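Endo-1,4-beta-mannanase (Eisenia fetida, PDB 5Y6T) probably hydrolyses internal beta-1,4-mannosidic bonds of mannan polysaccharides, as a cold-adapted glycoside hydrolase of family GH5 from an earthworm. Local coordinates at residues W240-T245 / D261-H266; V224-G227 / A233-D236. All coordinates share one frame; numbering follows the deposited sequence.

Contact 1: W240-T245 / D261-H266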
ATOM      1  N   TRP A 240      -8.454   0.135  19.846  1.00 21.10           N
ATOM      2  CA  TRP A 240      -7.470  -0.474  18.966  1.00 20.54           C
ATOM      3  C   TRP A 240      -6.069  -0.008  19.285  1.00 20.75           C
ATOM      4  O   TRP A 240      -5.874   0.702  20.265  1.00 21.81           O
ATOM      5  CB  TRP A 240      -7.810  -0.256  17.475  1.00 21.31           C
ATOM      6  CG  TRP A 240      -9.232  -0.701  17.111  1.00 20.87           C
ATOM      7  CD1 TRP A 240     -10.163   0.077  16.475  1.00 22.66           C
ATOM      8  CD2 TRP A 240      -9.863  -1.969  17.349  1.00 21.00           C
ATOM      9  NE1 TRP A 240     -11.317  -0.643  16.289  1.00 21.70           N
ATOM     10  CE2 TRP A 240     -11.170  -1.891  16.836  1.00 20.33           C
ATOM     11  CE3 TRP A 240      -9.428  -3.203  17.921  1.00 23.81           C
ATOM     12  CZ2 TRP A 240     -12.079  -2.958  16.898  1.00 21.95           C
ATOM     13  CZ3 TRP A 240     -10.342  -4.270  17.959  1.00 24.85           C
ATOM     14  CH2 TRP A 240     -11.645  -4.137  17.438  1.00 23.74           C
ATOM     15  N   ARG A 241      -5.072  -0.348  18.477  1.00 19.74           N
ATOM     16  CA  ARG A 241      -3.757   0.225  18.628  1.00 21.11           C
ATOM     17  C   ARG A 241      -3.172   0.548  17.249  1.00 21.66           C
ATOM     18  O   ARG A 241      -3.390  -0.182  16.270  1.00 23.02           O
ATOM     19  CB  ARG A 241      -2.850  -0.794  19.341  1.00 20.68           C
ATOM     20  CG  ARG A 241      -1.365  -0.376  19.454  1.00 22.71           C
ATOM     21  CD  ARG A 241      -0.605  -1.184  20.499  1.00 21.59           C
ATOM     22  NE  ARG A 241      -1.110  -0.856  21.825  1.00 23.60           N
ATOM     23  CZ  ARG A 241      -1.380  -1.717  22.814  1.00 27.07           C
ATOM     24  NH1 ARG A 241      -1.147  -2.983  22.671  1.00 25.42           N
ATOM     25  NH2 ARG A 241      -1.896  -1.287  23.951  1.00 31.81           N
ATOM     26  N   ASN A 242      -2.387   1.576  17.192  1.00 21.06           N
ATOM     27  CA  ASN A 242      -1.667   1.938  15.974  1.00 19.47           C
ATOM     28  C   ASN A 242      -0.219   1.448  15.990  1.00 21.03           C
ATOM     29  O   ASN A 242       0.646   1.992  16.707  1.00 20.95           O
ATOM     30  CB  ASN A 242      -1.746   3.447  15.717  1.00 20.22           C
ATOM     31  CG  ASN A 242      -1.206   3.831  14.355  1.00 21.75           C
ATOM     32  OD1 ASN A 242      -0.558   3.066  13.670  1.00 21.31           O
ATOM     33  ND2 ASN A 242      -1.502   5.042  13.948  1.00 22.92           N
ATOM     34  N   TYR A 243       0.024   0.376  15.257  1.00 19.48           N
ATOM     35  CA  TYR A 243       1.298  -0.313  15.279  1.00 19.60           C
ATOM     36  C   TYR A 243       2.318   0.310  14.369  1.00 19.76           C
ATOM     37  O   TYR A 243       3.467  -0.073  14.399  1.00 20.39           O
ATOM     38  CB  TYR A 243       1.091  -1.772  14.932  1.00 20.14           C
ATOM     39  CG  TYR A 243       0.370  -2.463  15.980  1.00 20.59           C
ATOM     40  CD1 TYR A 243       1.026  -2.938  17.129  1.00 22.61           C
ATOM     41  CD2 TYR A 243      -1.001  -2.702  15.862  1.00 20.14           C
ATOM     42  CE1 TYR A 243       0.313  -3.550  18.114  1.00 20.79           C
ATOM     43  CE2 TYR A 243      -1.738  -3.333  16.880  1.00 21.36           C
ATOM     44  CZ  TYR A 243      -1.049  -3.777  18.011  1.00 20.86           C
ATOM     45  OH  TYR A 243      -1.760  -4.403  19.022  1.00 21.52           O
ATOM     46  N   TYR A 244       1.944   1.344  13.613  1.00 18.42           N
ATOM     47  CA  TYR A 244       2.856   1.845  12.567  1.00 18.34           C
ATOM     48  C   TYR A 244       3.131   3.342  12.737  1.00 19.80           C
ATOM     49  O   TYR A 244       3.550   4.023  11.810  1.00 18.95           O
ATOM     50  CB  TYR A 244       2.285   1.526  11.144  1.00 19.86           C
ATOM     51  CG  TYR A 244       1.928   0.069  11.038  1.00 20.21           C
ATOM     52  CD1 TYR A 244       2.887  -0.866  10.867  1.00 22.02           C
ATOM     53  CD2 TYR A 244       0.631  -0.368  11.296  1.00 19.11           C
ATOM     54  CE1 TYR A 244       2.599  -2.223  10.881  1.00 23.43           C
ATOM     55  CE2 TYR A 244       0.329  -1.712  11.244  1.00 19.92           C
ATOM     56  CZ  TYR A 244       1.311  -2.643  11.034  1.00 22.97           C
ATOM     57  OH  TYR A 244       0.975  -4.016  11.032  1.00 21.73           O
ATOM     58  N   THR A 245       2.953   3.809  13.967  1.00 20.58           N
ATOM     59  CA  THR A 245       3.394   5.141  14.339  1.00 19.46           C
ATOM     60  C   THR A 245       4.889   5.246  14.252  1.00 19.41           C
ATOM     61  O   THR A 245       5.598   4.256  14.304  1.00 20.17           O
ATOM     62  CB  THR A 245       2.980   5.484  15.770  1.00 21.95           C
ATOM     63  OG1 THR A 245       3.622   4.572  16.656  1.00 19.88           O
ATOM     64  CG2 THR A 245       1.443   5.390  15.936  1.00 21.52           C
ATOM     65  N   ASP A 261       4.305   8.109   5.764  1.00 19.49           N
ATOM     66  CA  ASP A 261       3.784   9.413   5.541  1.00 19.26           C
ATOM     67  C   ASP A 261       2.296   9.493   5.593  1.00 20.45           C
ATOM     68  O   ASP A 261       1.787  10.574   5.950  1.00 21.62           O
ATOM     69  CB  ASP A 261       4.242   9.933   4.184  1.00 21.58           C
ATOM     70  CG  ASP A 261       5.741  10.062   4.133  1.00 26.97           C
ATOM     71  OD1 ASP A 261       6.269  11.072   4.728  1.00 26.95           O
ATOM     72  OD2 ASP A 261       6.406   9.126   3.633  1.00 24.16           O
ATOM     73  N   PHE A 262       1.606   8.427   5.139  1.00 19.90           N
ATOM     74  CA  PHE A 262       0.153   8.312   5.344  1.00 18.63           C
ATOM     75  C   PHE A 262      -0.247   6.906   5.765  1.00 19.62           C
ATOM     76  O   PHE A 262       0.327   5.891   5.330  1.00 18.45           O
ATOM     77  CB  PHE A 262      -0.699   8.881   4.223  1.00 19.65           C
ATOM     78  CG  PHE A 262      -0.607   8.178   2.867  1.00 20.15           C
ATOM     79  CD1 PHE A 262      -1.394   7.081   2.581  1.00 21.38           C
ATOM     80  CD2 PHE A 262       0.230   8.648   1.886  1.00 25.87           C
ATOM     81  CE1 PHE A 262      -1.410   6.501   1.332  1.00 21.81           C
ATOM     82  CE2 PHE A 262       0.258   8.042   0.635  1.00 27.86           C
ATOM     83  CZ  PHE A 262      -0.544   6.959   0.374  1.00 23.32           C
ATOM     84  N   TYR A 263      -1.156   6.889   6.712  1.00 18.71           N
ATOM     85  CA  TYR A 263      -1.813   5.650   7.176  1.00 17.84           C
ATOM     86  C   TYR A 263      -2.758   5.150   6.024  1.00 17.51           C
ATOM     87  O   TYR A 263      -3.123   5.893   5.084  1.00 18.72           O
ATOM     88  CB  TYR A 263      -2.593   5.877   8.458  1.00 16.96           C
ATOM     89  CG  TYR A 263      -1.703   6.271   9.598  1.00 17.20           C
ATOM     90  CD1 TYR A 263      -0.735   5.399  10.104  1.00 19.90           C
ATOM     91  CD2 TYR A 263      -1.802   7.497  10.187  1.00 19.48           C
ATOM     92  CE1 TYR A 263       0.088   5.761  11.135  1.00 19.36           C
ATOM     93  CE2 TYR A 263      -0.959   7.871  11.247  1.00 19.13           C
ATOM     94  CZ  TYR A 263       0.012   6.982  11.705  1.00 18.04           C
ATOM     95  OH  TYR A 263       0.855   7.233  12.759  1.00 19.61           O
ATOM     96  N   GLN A 264      -3.069   3.863   6.108  1.00 16.50           N
ATOM     97  CA  GLN A 264      -3.874   3.245   5.071  1.00 18.75           C
ATOM     98  C   GLN A 264      -4.636   2.073   5.703  1.00 19.38           C
ATOM     99  O   GLN A 264      -4.018   1.119   6.137  1.00 21.48           O
ATOM    100  CB  GLN A 264      -2.962   2.763   3.939  1.00 17.55           C
ATOM    101  CG  GLN A 264      -3.697   1.974   2.875  1.00 18.63           C
ATOM    102  CD  GLN A 264      -2.855   1.295   1.830  1.00 19.68           C
ATOM    103  OE1 GLN A 264      -3.314   0.310   1.211  1.00 18.62           O
ATOM    104  NE2 GLN A 264      -1.642   1.713   1.672  1.00 19.52           N
ATOM    105  N   MET A 265      -5.944   2.179   5.787  1.00 18.72           N
ATOM    106  CA  MET A 265      -6.767   1.151   6.343  1.00 17.95           C
ATOM    107  C   MET A 265      -7.575   0.513   5.261  1.00 19.43           C
ATOM    108  O   MET A 265      -8.223   1.188   4.487  1.00 23.64           O
ATOM    109  CB  MET A 265      -7.765   1.808   7.317  1.00 18.74           C
ATOM    110  CG  MET A 265      -7.056   2.408   8.516  1.00 17.47           C
ATOM    111  SD  MET A 265      -8.308   3.144   9.523  1.00 20.72           S
ATOM    112  CE  MET A 265      -7.423   3.630  10.972  1.00 20.49           C
ATOM    113  N   HIS A 266      -7.523  -0.794   5.178  1.00 17.96           N
ATOM    114  CA  HIS A 266      -8.431  -1.571   4.326  1.00 18.14           C
ATOM    115  C   HIS A 266      -9.698  -1.933   5.100  1.00 18.99           C
ATOM    116  O   HIS A 266      -9.689  -1.925   6.352  1.00 19.10           O
ATOM    117  CB  HIS A 266      -7.755  -2.861   3.941  1.00 18.03           C
ATOM    118  CG  HIS A 266      -6.470  -2.631   3.208  1.00 18.07           C
ATOM    119  ND1 HIS A 266      -5.559  -3.641   2.945  1.00 18.45           N
ATOM    120  CD2 HIS A 266      -5.895  -1.484   2.782  1.00 18.34           C
ATOM    121  CE1 HIS A 266      -4.527  -3.121   2.317  1.00 17.29           C
ATOM    122  NE2 HIS A 266      -4.705  -1.820   2.204  1.00 18.59           N
TER

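Contact 2: V224-G227 / A233-D236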
ATOM      1  N   VAL A 224       5.956   7.095   1.728  1.00 21.38           N
ATOM      2  CA  VAL A 224       5.797   5.679   2.003  1.00 21.87           C
ATOM      3  C   VAL A 224       4.487   5.517   2.788  1.00 20.40           C
ATOM      4  O   VAL A 224       4.088   6.364   3.599  1.00 22.50           O
ATOM      5  CB  VAL A 224       7.007   5.128   2.761  1.00 19.77           C
ATOM      6  CG1 VAL A 224       6.790   3.689   3.177  1.00 20.10           C
ATOM      7  CG2 VAL A 224       8.265   5.324   1.899  1.00 21.57           C
ATOM      8  N   THR A 225       3.795   4.426   2.492  1.00 20.21           N
ATOM      9  CA  THR A 225       2.586   4.071   3.239  1.00 20.42           C
ATOM     10  C   THR A 225       2.728   2.582   3.685  1.00 17.34           C
ATOM     11  O   THR A 225       3.742   1.916   3.414  1.00 19.50           O
ATOM     12  CB  THR A 225       1.306   4.401   2.429  1.00 21.21           C
ATOM     13  OG1 THR A 225       0.125   4.177   3.265  1.00 20.79           O
ATOM     14  CG2 THR A 225       1.229   3.636   1.063  1.00 21.56           C
ATOM     15  N   LEU A 226       1.671   2.085   4.334  1.00 19.74           N
ATOM     16  CA  LEU A 226       1.597   0.734   4.869  1.00 16.94           C
ATOM     17  C   LEU A 226       0.102   0.443   5.042  1.00 17.47           C
ATOM     18  O   LEU A 226      -0.607   1.146   5.755  1.00 19.19           O
ATOM     19  CB  LEU A 226       2.356   0.734   6.248  1.00 17.77           C
ATOM     20  CG  LEU A 226       2.487  -0.637   6.934  1.00 19.11           C
ATOM     21  CD1 LEU A 226       1.231  -1.329   7.389  1.00 21.23           C
ATOM     22  CD2 LEU A 226       3.328  -1.576   6.110  1.00 21.65           C
ATOM     23  N   GLY A 227      -0.421  -0.537   4.315  1.00 18.32           N
ATOM     24  CA  GLY A 227      -1.818  -0.859   4.244  1.00 19.58           C
ATOM     25  C   GLY A 227      -2.185  -1.930   5.273  1.00 21.21           C
ATOM     26  O   GLY A 227      -1.930  -3.123   5.058  1.00 21.45           O
ATOM     27  N   ALA A 233      -5.313  -2.054  13.525  1.00 21.15           N
ATOM     28  CA  ALA A 233      -3.897  -1.857  13.693  1.00 21.05           C
ATOM     29  C   ALA A 233      -3.343  -0.466  13.351  1.00 19.40           C
ATOM     30  O   ALA A 233      -2.105  -0.274  13.372  1.00 20.48           O
ATOM     31  CB  ALA A 233      -3.176  -2.911  12.864  1.00 22.16           C
ATOM     32  N   GLN A 234      -4.239   0.499  13.078  1.00 19.76           N
ATOM     33  CA  GLN A 234      -3.807   1.833  12.702  1.00 19.30           C
ATOM     34  C   GLN A 234      -4.579   2.930  13.383  1.00 19.62           C
ATOM     35  O   GLN A 234      -4.768   3.994  12.829  1.00 21.29           O
ATOM     36  CB  GLN A 234      -3.808   1.973  11.191  1.00 19.39           C
ATOM     37  CG  GLN A 234      -2.523   1.438  10.600  1.00 19.25           C
ATOM     38  CD  GLN A 234      -2.251   1.754   9.134  1.00 22.36           C
ATOM     39  OE1 GLN A 234      -2.531   2.835   8.691  1.00 20.49           O
ATOM     40  NE2 GLN A 234      -1.563   0.823   8.422  1.00 20.35           N
ATOM     41  N   THR A 235      -5.055   2.655  14.604  1.00 19.37           N
ATOM     42  CA  THR A 235      -5.626   3.759  15.404  1.00 19.54           C
ATOM     43  C   THR A 235      -5.405   3.384  16.884  1.00 20.48           C
ATOM     44  O   THR A 235      -5.566   2.207  17.204  1.00 19.06           O
ATOM     45  CB  THR A 235      -7.098   4.132  15.083  1.00 21.42           C
ATOM     46  OG1 THR A 235      -7.510   5.252  15.858  1.00 18.12           O
ATOM     47  CG2 THR A 235      -8.111   2.995  15.331  1.00 22.01           C
ATOM     48  N   ASP A 236      -5.153   4.394  17.723  1.00 21.32           N
ATOM     49  CA  ASP A 236      -5.186   4.220  19.187  1.00 23.64           C
ATOM     50  C   ASP A 236      -6.578   4.534  19.774  1.00 26.08           C
ATOM     51  O   ASP A 236      -6.784   4.476  21.004  1.00 27.94           O
ATOM     52  CB  ASP A 236      -4.048   5.060  19.799  1.00 22.67           C
ATOM     53  CG  ASP A 236      -2.726   4.550  19.375  1.00 24.95           C
ATOM     54  OD1 ASP A 236      -2.540   3.351  19.593  1.00 22.35           O
ATOM     55  OD2 ASP A 236      -1.913   5.300  18.806  1.00 25.02           O
TER

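Contact 1: W240-T245 / D261-H266
The side-chain amide of Asn242 lies over one face of the Tyr263 phenol ring, meeting it through its nitrogen: Asn242 ND2 is 3.3 Å from both CE1 and CZ of Tyr263. The two flat groups are strongly inclined, with 66° between amide and ring planes, so the amide leans its nitrogen end into the ring instead of lying flat on it. Its orientation is set from the other end, since OD1 of Asn242 accepts from the backbone N of Tyr244 at 3.0 Å and 163°, closing an Asx turn. With CG of Asn242 anti to its own N (chi1 -171°), the amide serves both the turn and the ring. The backbone beyond the turn borders the ring edge, where Tyr244 O lies 3.9 Å from Tyr263 CE1. Past the hydroxyl, Thr245 supplies carbon contacts, its CA 3.6 Å from Tyr263 OH; that hydroxyl is hydrogen-bonded to Asp290 OD1. This buried packing joins strand 262-266 to the loop that precedes helix 246-253, whose N-cap is Thr245. Tyr244 turns from the strand to pack on Met201 and Ile208 of helix 201-218, while Tyr263 also touches Asn293 of the next strand, 293-297.

Contact 2: V224-G227 / A233-D236
Gln234, in the loop that follows strand 223-228 of the (beta/alpha)8 barrel characteristic of GH5 enzymes, folds its side chain back onto Leu226 of that same strand. The polar part of the contact is one hydrogen bond, from Gln234 NE2 to the backbone O of Leu226, 2.9 Å long and nearly straight at 171°. The acceptor lies practically in the plane of the Gln234 amide, whereas the donor stands 47° out of the carbonyl plane of Leu226, away from the lone-pair directions. NE2 has a second partner in Ser228 OG, and OE1 accepts from the backbone N of Gln264 on the adjacent parallel strand 262-266. Each end of this buried amide is thus bonded to a different strand, which fixes its rotation. To reach them the Gln234 chain runs extended beyond CG (chi2 -168°), carrying the amide from the loop to the C-terminal part of the strand. The van der Waals part is slight. The CB of Leu226, whose side chain also packs on Ile208 of helix 201-218, points toward the loop, and the side chains of Leu226 and Gln234 meet at an angle; one methyl, Leu226 CD1, comes within 3.7 Å of Gln234 NE2.

Both contacts tie a single long loop, between strand 223-228 and helix 246-253, to two neighbouring parallel strands of the barrel, and their centres are about 2 Å apart. Gln234 of contact 2 abuts contact 1 directly: its OE1 lies 3.1 Å from Tyr263 CB, and its backbone O is 3.3 Å from Met265 CE. Farther down the strands, Thr225 OG1 and Phe262 O, 2.7 Å apart, probably share a hydrogen bond. Within the loop, Ala233 and Tyr243 are joined through their backbones. The active site is probably close by: ND1 of His266, on strand 262-266, is hydrogen-bonded to Glu167 OE2 and its side chain touches Glu297, consistent with the catalytic glutamate pair of GH5 enzymes.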